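PDB 4AY7: Methylcobalamin\: coenzyme M methyltransferase from Methanosarcina mazei, which catalyses methyl transfer from a methylated corrinoid protein to coenzyme M, a zinc-dependent step of methanogenesis. Local coordinates for residues 245-250 against 256-261. Numbering follows the deposited sequence.
With ZN (zinc ion), chain C.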
loop_
_atom_site.group_PDB
_atom_site.type_symbol
_atom_site.label_atom_id
_atom_site.label_comp_id
_atom_site.label_asym_id
_atom_site.label_seq_id
_atom_site.Cartn_x
_atom_site.Cartn_y
_atom_site.Cartn_z
ATOM N N LEU A 245 4.635 -1.436 5.234
ATOM C CA LEU A 245 5.260 -0.319 4.561
ATOM C C LEU A 245 5.735 -0.784 3.184
ATOM O O LEU A 245 6.542 -1.707 3.073
ATOM C CB LEU A 245 6.446 0.181 5.364
ATOM C CG LEU A 245 7.352 1.152 4.691
ATOM C CD1 LEU A 245 6.532 2.448 4.522
ATOM C CD2 LEU A 245 8.537 1.464 5.574
ATOM N N HIS A 246 5.258 -0.091 2.162
ATOM C CA HIS A 246 5.677 -0.354 0.803
ATOM C C HIS A 246 6.438 0.823 0.252
ATOM O O HIS A 246 5.847 1.937 0.180
ATOM C CB HIS A 246 4.478 -0.683 -0.034
ATOM C CG HIS A 246 4.823 -0.798 -1.496
ATOM N ND1 HIS A 246 5.243 -1.923 -2.040
ATOM C CD2 HIS A 246 4.871 0.156 -2.507
ATOM C CE1 HIS A 246 5.608 -1.729 -3.316
ATOM N NE2 HIS A 246 5.321 -0.486 -3.629
ATOM N N ILE A 247 7.685 0.650 -0.159
ATOM C CA ILE A 247 8.446 1.778 -0.736
ATOM C C ILE A 247 8.969 1.257 -2.043
ATOM O O ILE A 247 9.654 0.222 -2.083
ATOM C CB ILE A 247 9.601 2.313 0.140
ATOM C CG1 ILE A 247 9.071 2.957 1.432
ATOM C CG2 ILE A 247 10.468 3.371 -0.590
ATOM C CD1 ILE A 247 10.196 3.485 2.366
ATOM N N CYS A 248 8.528 1.903 -3.124
ATOM C CA CYS A 248 8.801 1.418 -4.469
ATOM C C CYS A 248 10.281 1.672 -4.714
ATOM O O CYS A 248 10.869 2.577 -4.128
ATOM C CB CYS A 248 8.083 2.287 -5.547
ATOM S SG CYS A 248 6.382 2.740 -5.208
ATOM N N GLY A 249 10.831 0.983 -5.685
ATOM C CA GLY A 249 12.136 1.378 -6.199
ATOM C C GLY A 249 13.277 0.554 -5.605
ATOM O O GLY A 249 13.044 -0.439 -4.927
ATOM N N ASN A 250 14.503 1.000 -5.900
ATOM C CA ASN A 250 15.762 0.358 -5.433
ATOM C C ASN A 250 15.983 0.756 -3.950
ATOM O O ASN A 250 16.769 1.640 -3.661
ATOM C CB ASN A 250 16.919 0.881 -6.322
ATOM C CG ASN A 250 16.547 0.901 -7.815
ATOM O OD1 ASN A 250 16.555 -0.139 -8.462
ATOM N ND2 ASN A 250 16.171 2.070 -8.349
ATOM N N SER A 256 17.422 -2.009 5.511
ATOM C CA SER A 256 17.679 -2.287 6.940
ATOM C C SER A 256 17.065 -1.201 7.863
ATOM O O SER A 256 16.466 -1.516 8.866
ATOM C CB SER A 256 19.199 -2.467 7.209
ATOM O OG SER A 256 19.414 -2.873 8.535
ATOM N N ASP A 257 17.041 0.035 7.389
ATOM C CA ASP A 257 16.411 1.174 8.101
ATOM C C ASP A 257 14.900 1.036 8.067
ATOM O O ASP A 257 14.269 1.284 9.076
ATOM C CB ASP A 257 16.847 2.488 7.497
ATOM C CG ASP A 257 18.335 2.691 7.550
ATOM O OD1 ASP A 257 18.821 2.749 8.679
ATOM O OD2 ASP A 257 19.012 2.790 6.478
ATOM N N MET A 258 14.326 0.593 6.944
ATOM C CA MET A 258 12.907 0.296 6.899
ATOM C C MET A 258 12.498 -0.715 7.945
ATOM O O MET A 258 11.424 -0.627 8.527
ATOM C CB MET A 258 12.545 -0.229 5.503
ATOM C CG MET A 258 12.611 0.856 4.385
ATOM S SD MET A 258 12.469 0.194 2.718
ATOM C CE MET A 258 10.845 -0.566 2.837
ATOM N N ALA A 259 13.374 -1.734 8.157
ATOM C CA ALA A 259 13.100 -2.802 9.072
ATOM C C ALA A 259 13.097 -2.341 10.508
ATOM O O ALA A 259 12.546 -3.034 11.344
ATOM C CB ALA A 259 14.070 -3.991 8.857
ATOM N N ASP A 260 13.713 -1.193 10.787
ATOM C CA ASP A 260 13.662 -0.552 12.114
ATOM C C ASP A 260 12.458 0.410 12.332
ATOM O O ASP A 260 12.416 1.062 13.387
ATOM C CB ASP A 260 14.952 0.269 12.320
ATOM C CG ASP A 260 16.198 -0.559 12.479
ATOM O OD1 ASP A 260 16.146 -1.697 12.986
ATOM O OD2 ASP A 260 17.286 -0.064 12.100
ATOM N N CYS A 261 11.489 0.504 11.390
ATOM C CA CYS A 261 10.443 1.552 11.502
ATOM C C CYS A 261 9.215 1.072 12.260
ATOM O O CYS A 261 8.291 1.849 12.463
ATOM C CB CYS A 261 10.031 2.117 10.179
ATOM S SG CYS A 261 11.288 3.050 9.267
HETATM ZN ZN ZN C . 6.006 0.388 -5.568
#
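In one beta-alpha-beta unit of the TIM barrel, Leu-245 of strand 242-246 and Ile-247 just beyond, in the segment that carries two zinc ligands, receive Met-258 from helix 252-259, which packs on the outside of the barrel. The contact is wholly apolar, and an unbranched, flexible methionine suits it because its long chain spans from the helix to Leu-245 and Ile-247. The chain bends at its last torsion (chi3 60°), which lays the methyl CE against both aliphatic side chains. CE lies 4.1 Å from Leu-245 CD2, the two side chains crossing at about a right angle, and 4.1 Å from both CB and CD1 of Ile-247, while SD rests 4.0 Å from Ile-247 CD1. Leu-266 of the next strand also touches both Leu-245 and Met-258. Shortening Met-258 to an alanine would remove SD and CE and is likely to leave Leu-245 CD2 and Ile-247 CD1 without this neighbour, opening a gap beside them. His-246 points the other way, CG anti to its own backbone nitrogen (chi1 173°), and a hydrogen bond between ND1 and Ser-267 OG helps fix the ring's rotation. Cysteine sulfur and imidazole nitrogen are common zinc ligands: the ion is bound by Cys-325, by Cys-248 SG at 2.4 Å, and by His-246 NE2 at 2.2 Å.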